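PDB 3DAO: putative Phosphate from Eubacterium rectale, which is probably a phosphatase of the haloacid dehalogenase-like hydrolase family, removing phosphate from a substrate that has not been identified. Local coordinates for residues A[41-44]-A[45-49]; A[179-182]-A[183-187]. All coordinates share one frame; numbering follows the deposited sequence.

Overall arrangement
Interactions 1 and 2 lie on opposite sides of the chain's centre, about 45 Å apart between their centres and about 35 Å between nearest atoms, and do not touch. Interaction 1 is the start of helix 42-53, which links strands 23-26 and 57-61 of the larger sheet. That sheet carries Asp27 and Asp29 at a strand end, a pattern consistent with the HAD catalytic motif, and the Tyr44 side chain lies near it without contact. Interaction 2 joins helices 177-181 and 185-189 beside the second, six-stranded sheet, in what is probably the cap domain. Both are local contacts within a continuous stretch of chain, one at a helix start, the other at a break between helices.

Interaction 1 of 2, residues A[41-44]-A[45-49]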
loop_
_atom_site.group_PDB
_atom_site.type_symbol
_atom_site.label_atom_id
_atom_site.label_comp_id
_atom_site.label_asym_id
_atom_site.label_seq_id
_atom_site.Cartn_x
_atom_site.Cartn_y
_atom_site.Cartn_z
ATOM N N ASP A 41 9.636 -11.605 -13.584
ATOM C CA ASP A 41 10.724 -12.523 -13.992
ATOM C C ASP A 41 10.953 -13.598 -12.921
ATOM O O ASP A 41 11.141 -13.257 -11.759
ATOM C CB ASP A 41 12.004 -11.712 -14.185
ATOM C CG ASP A 41 13.080 -12.476 -14.864
ATOM O OD1 ASP A 41 13.188 -13.700 -14.637
ATOM O OD2 ASP A 41 13.854 -11.810 -15.582
ATOM N N PRO A 42 10.940 -14.893 -13.308
ATOM C CA PRO A 42 11.096 -15.941 -12.284
ATOM C C PRO A 42 12.427 -15.921 -11.594
ATOM O O PRO A 42 12.572 -16.488 -10.507
ATOM C CB PRO A 42 10.871 -17.252 -13.062
ATOM C CG PRO A 42 11.075 -16.885 -14.503
ATOM C CD PRO A 42 10.545 -15.471 -14.607
ATOM N N GLU A 43 13.390 -15.223 -12.175
ATOM C CA GLU A 43 14.692 -15.162 -11.532
ATOM C C GLU A 43 14.526 -14.433 -10.203
ATOM O O GLU A 43 15.250 -14.693 -9.248
ATOM C CB GLU A 43 15.788 -14.543 -12.406
ATOM C CG GLU A 43 17.154 -14.870 -11.876
ATOM C CD GLU A 43 18.281 -14.298 -12.706
ATOM O OE1 GLU A 43 18.014 -13.741 -13.793
ATOM O OE2 GLU A 43 19.441 -14.416 -12.259
ATOM N N TYR A 44 13.521 -13.555 -10.129
ATOM C CA TYR A 44 13.254 -12.848 -8.856
ATOM C C TYR A 44 12.862 -13.878 -7.808
ATOM O O TYR A 44 13.264 -13.818 -6.654
ATOM C CB TYR A 44 12.132 -11.783 -8.973
ATOM C CG TYR A 44 12.626 -10.398 -9.348
ATOM C CD1 TYR A 44 13.257 -9.626 -8.421
ATOM C CD2 TYR A 44 12.424 -9.868 -10.609
ATOM C CE1 TYR A 44 13.708 -8.362 -8.726
ATOM C CE2 TYR A 44 12.889 -8.603 -10.935
ATOM C CZ TYR A 44 13.522 -7.848 -9.968
ATOM O OH TYR A 44 14.019 -6.556 -10.230
HETATM N N MSE A 45 12.071 -14.846 -8.229
HETATM C CA MSE A 45 11.541 -15.817 -7.266
HETATM C C MSE A 45 12.676 -16.682 -6.771
HETATM O O MSE A 45 12.755 -17.002 -5.611
HETATM C CB MSE A 45 10.446 -16.705 -7.866
HETATM C CG MSE A 45 9.270 -16.010 -8.502
HETATM SE SE MSE A 45 8.277 -14.900 -7.262
HETATM C CE MSE A 45 8.957 -13.156 -7.828
ATOM N N SER A 46 13.584 -17.047 -7.677
ATOM C CA SER A 46 14.707 -17.927 -7.305
ATOM C C SER A 46 15.670 -17.262 -6.356
ATOM O O SER A 46 16.106 -17.818 -5.353
ATOM C CB SER A 46 15.444 -18.401 -8.568
ATOM O OG SER A 46 16.608 -19.143 -8.209
ATOM N N VAL A 47 15.990 -16.011 -6.675
ATOM C CA VAL A 47 16.942 -15.252 -5.861
ATOM C C VAL A 47 16.365 -14.972 -4.471
ATOM O O VAL A 47 17.016 -15.195 -3.458
ATOM C CB VAL A 47 17.387 -13.954 -6.604
ATOM C CG1 VAL A 47 18.162 -13.042 -5.689
ATOM C CG2 VAL A 47 18.212 -14.316 -7.870
ATOM N N ILE A 48 15.108 -14.548 -4.421
ATOM C CA ILE A 48 14.466 -14.248 -3.131
ATOM C C ILE A 48 14.396 -15.513 -2.269
ATOM O O ILE A 48 14.670 -15.504 -1.071
ATOM C CB ILE A 48 13.057 -13.586 -3.345
ATOM C CG1 ILE A 48 13.217 -12.187 -3.953
ATOM C CG2 ILE A 48 12.268 -13.582 -2.073
ATOM C CD1 ILE A 48 11.909 -11.584 -4.481
ATOM N N ASP A 49 14.107 -16.627 -2.921
ATOM C CA ASP A 49 13.986 -17.913 -2.224
ATOM C C ASP A 49 15.335 -18.233 -1.595
ATOM O O ASP A 49 15.434 -18.610 -0.416
ATOM C CB ASP A 49 13.561 -19.027 -3.202
ATOM C CG ASP A 49 13.208 -20.303 -2.495
ATOM O OD1 ASP A 49 12.398 -20.271 -1.569
ATOM O OD2 ASP A 49 13.794 -21.338 -2.820
#
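Bends at chi2 (-61°) and chi3 (103°) fold the selenomethionine Met45 back on itself and carry its CE to Tyr44, while Glu43 keeps CG anti to the backbone N (chi1 -163°), on the side where Val47 follows one turn later. The methyl CE of Met45 packs against Tyr44 CB at 3.6 Å, touching the root of the tyrosine and not its ring. One edge of that ring has Asp41 O in its plane, and the far end of the side chain turns from the helix toward Val275 and Leu276, where OH makes a weak hydrogen bond to Leu276 N. Asp41 is the N-cap: its OD1 accepts from Glu43 N at 2.9 Å in a nearly straight bond, met from above the carboxylate plane. Helix 42-53, begun by this cap, is the helix of a beta-alpha-beta unit between strands 23-26 and 57-61, part of the Rossmann-like core expected of HAD hydrolases. Its first turns are held by Ser46 N to Pro42 O (3.1 Å), Val47 N to Glu43 O (3.0 Å) and Ile48 N to Tyr44 O (3.0 Å). Val47 CG2 also lies 3.3 Å from Glu43 O and meets Glu43 CG more loosely at 4.2 Å. Beyond CG the glutamate runs out extended, and its OE2 forms a salt bridge with Lys280 of helix 274-281. Ile48 CG1 lies 3.2 Å from Tyr44 O.

Interaction 2 of 2, residues A[179-182]-A[183-187]; sequences ELCT and PVFIP
The backbone turns between two short helices, with Ile186 N donating back five residues to Cys181 O at 2.9 Å in a nearly straight bond (168°). Cys181 and Ile186 also meet through their side chains: in one of the two conformers of the isoleucine, its CG1 lies 3.8 Å from Cys181 CB. The hydroxyl of Thr182 is bonded back to Glu178 O. The sulfur SG of Cys181 stands 4.7 Å from the centroid of the Phe185 ring in an oblique sulfur-aromatic contact, 35° off the ring normal. With CG anti to its backbone N (chi1 -174°), Phe185 leads its ring away from the turn to Val171 and Phe169 of strand 168-172 and to Met110, Met113 and Val114 of helix 104-117. The pair of helices is therefore fastened to the six-stranded sheet of what is probably the HAD cap domain, where Val203 and Cys205 of strand 202-207 also touch Cys181 and Phe185 respectively. Val184 holds the N-cap position of helix 185-189. A water bridges the break beside it, donating to Leu180 O and accepting from Phe185 N, so that a carbonyl of the outgoing helix and an amide of the incoming one are both satisfied. Two proline rings crowd the backbone here, Pro183 CD against Glu179 O at 3.3 Å and Pro187 CD against Thr182 O at 3.0 Å.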
loop_
_atom_site.group_PDB
_atom_site.type_symbol
_atom_site.label_atom_id
_atom_site.label_comp_id
_atom_site.label_asym_id
_atom_site.label_seq_id
_atom_site.Cartn_x
_atom_site.Cartn_y
_atom_site.Cartn_z
ATOM N N GLU A 179 -10.492 19.520 -4.619
ATOM C CA GLU A 179 -10.999 20.892 -4.654
ATOM C C GLU A 179 -12.290 20.970 -3.847
ATOM O O GLU A 179 -12.500 21.899 -3.054
ATOM C CB GLU A 179 -11.226 21.343 -6.082
ATOM C CG GLU A 179 -11.944 22.687 -6.173
ATOM C CD GLU A 179 -12.153 23.130 -7.589
ATOM O OE1 GLU A 179 -11.220 22.989 -8.401
ATOM O OE2 GLU A 179 -13.259 23.618 -7.897
ATOM N N LEU A 180 -13.169 19.999 -4.042
ATOM C CA LEU A 180 -14.414 19.999 -3.287
ATOM C C LEU A 180 -14.209 19.630 -1.826
ATOM O O LEU A 180 -14.992 20.030 -0.968
ATOM C CB LEU A 180 -15.444 19.063 -3.902
ATOM C CG LEU A 180 -16.078 19.530 -5.218
ATOM C CD1 LEU A 180 -16.903 18.367 -5.855
ATOM C CD2 LEU A 180 -16.917 20.786 -4.944
ATOM N N CYS A 181 -13.187 18.827 -1.541
ATOM C CA CYS A 181 -12.923 18.373 -0.182
ATOM C C CYS A 181 -12.194 19.409 0.674
ATOM O O CYS A 181 -12.216 19.348 1.895
ATOM C CB CYS A 181 -12.067 17.092 -0.171
ATOM S SG CYS A 181 -12.946 15.599 -0.669
ATOM N N THR A 182 -11.567 20.368 0.021
ATOM C CA THR A 182 -10.724 21.338 0.737
ATOM C C THR A 182 -11.419 22.285 1.740
ATOM O O THR A 182 -10.914 22.474 2.850
ATOM C CB THR A 182 -9.852 22.121 -0.231
ATOM O OG1 THR A 182 -8.721 21.295 -0.552
ATOM C CG2 THR A 182 -9.340 23.429 0.410
ATOM N N PRO A 183 -12.563 22.850 1.376
ATOM C CA PRO A 183 -13.157 23.856 2.279
ATOM C C PRO A 183 -13.563 23.352 3.644
ATOM O O PRO A 183 -13.460 24.099 4.623
ATOM C CB PRO A 183 -14.395 24.297 1.520
ATOM C CG PRO A 183 -14.056 24.064 0.112
ATOM C CD PRO A 183 -13.223 22.844 0.066
ATOM N N VAL A 184 -14.030 22.108 3.708
ATOM C CA VAL A 184 -14.494 21.503 4.986
ATOM C C VAL A 184 -13.978 20.084 5.282
ATOM O O VAL A 184 -13.498 19.787 6.365
ATOM C CB VAL A 184 -16.033 21.453 5.052
ATOM C CG1 VAL A 184 -16.519 20.748 6.323
ATOM C CG2 VAL A 184 -16.661 22.880 4.929
ATOM N N PHE A 185 -14.100 19.185 4.314
ATOM C CA PHE A 185 -13.750 17.783 4.565
ATOM C C PHE A 185 -12.318 17.539 5.048
ATOM O O PHE A 185 -12.103 16.887 6.083
ATOM C CB PHE A 185 -13.999 16.912 3.320
ATOM C CG PHE A 185 -13.794 15.452 3.558
ATOM C CD1 PHE A 185 -12.539 14.882 3.391
ATOM C CD2 PHE A 185 -14.830 14.636 3.916
ATOM C CE1 PHE A 185 -12.331 13.534 3.605
ATOM C CE2 PHE A 185 -14.612 13.284 4.142
ATOM C CZ PHE A 185 -13.362 12.741 3.986
ATOM N N ILE A 186 -11.369 18.100 4.315
ATOM C CA ILE A 186 -9.955 17.928 4.649
ATOM C C ILE A 186 -9.651 18.529 6.041
ATOM O O ILE A 186 -9.108 17.831 6.912
ATOM C CB ILE A 186 -9.029 18.433 3.512
ATOM C CG1 ILE A 186 -9.217 17.524 2.281
ATOM C CG2 ILE A 186 -7.568 18.450 3.961
ATOM C CD1 ILE A 186 -8.434 17.924 1.023
ATOM N N PRO A 187 -10.024 19.792 6.282
ATOM C CA PRO A 187 -9.686 20.229 7.651
ATOM C C PRO A 187 -10.480 19.559 8.765
ATOM O O PRO A 187 -10.022 19.496 9.905
ATOM C CB PRO A 187 -9.937 21.729 7.617
ATOM C CG PRO A 187 -10.843 21.981 6.445
ATOM C CD PRO A 187 -10.435 20.925 5.431
HETATM O O HOH W 1 -15.393 20.241 1.871
#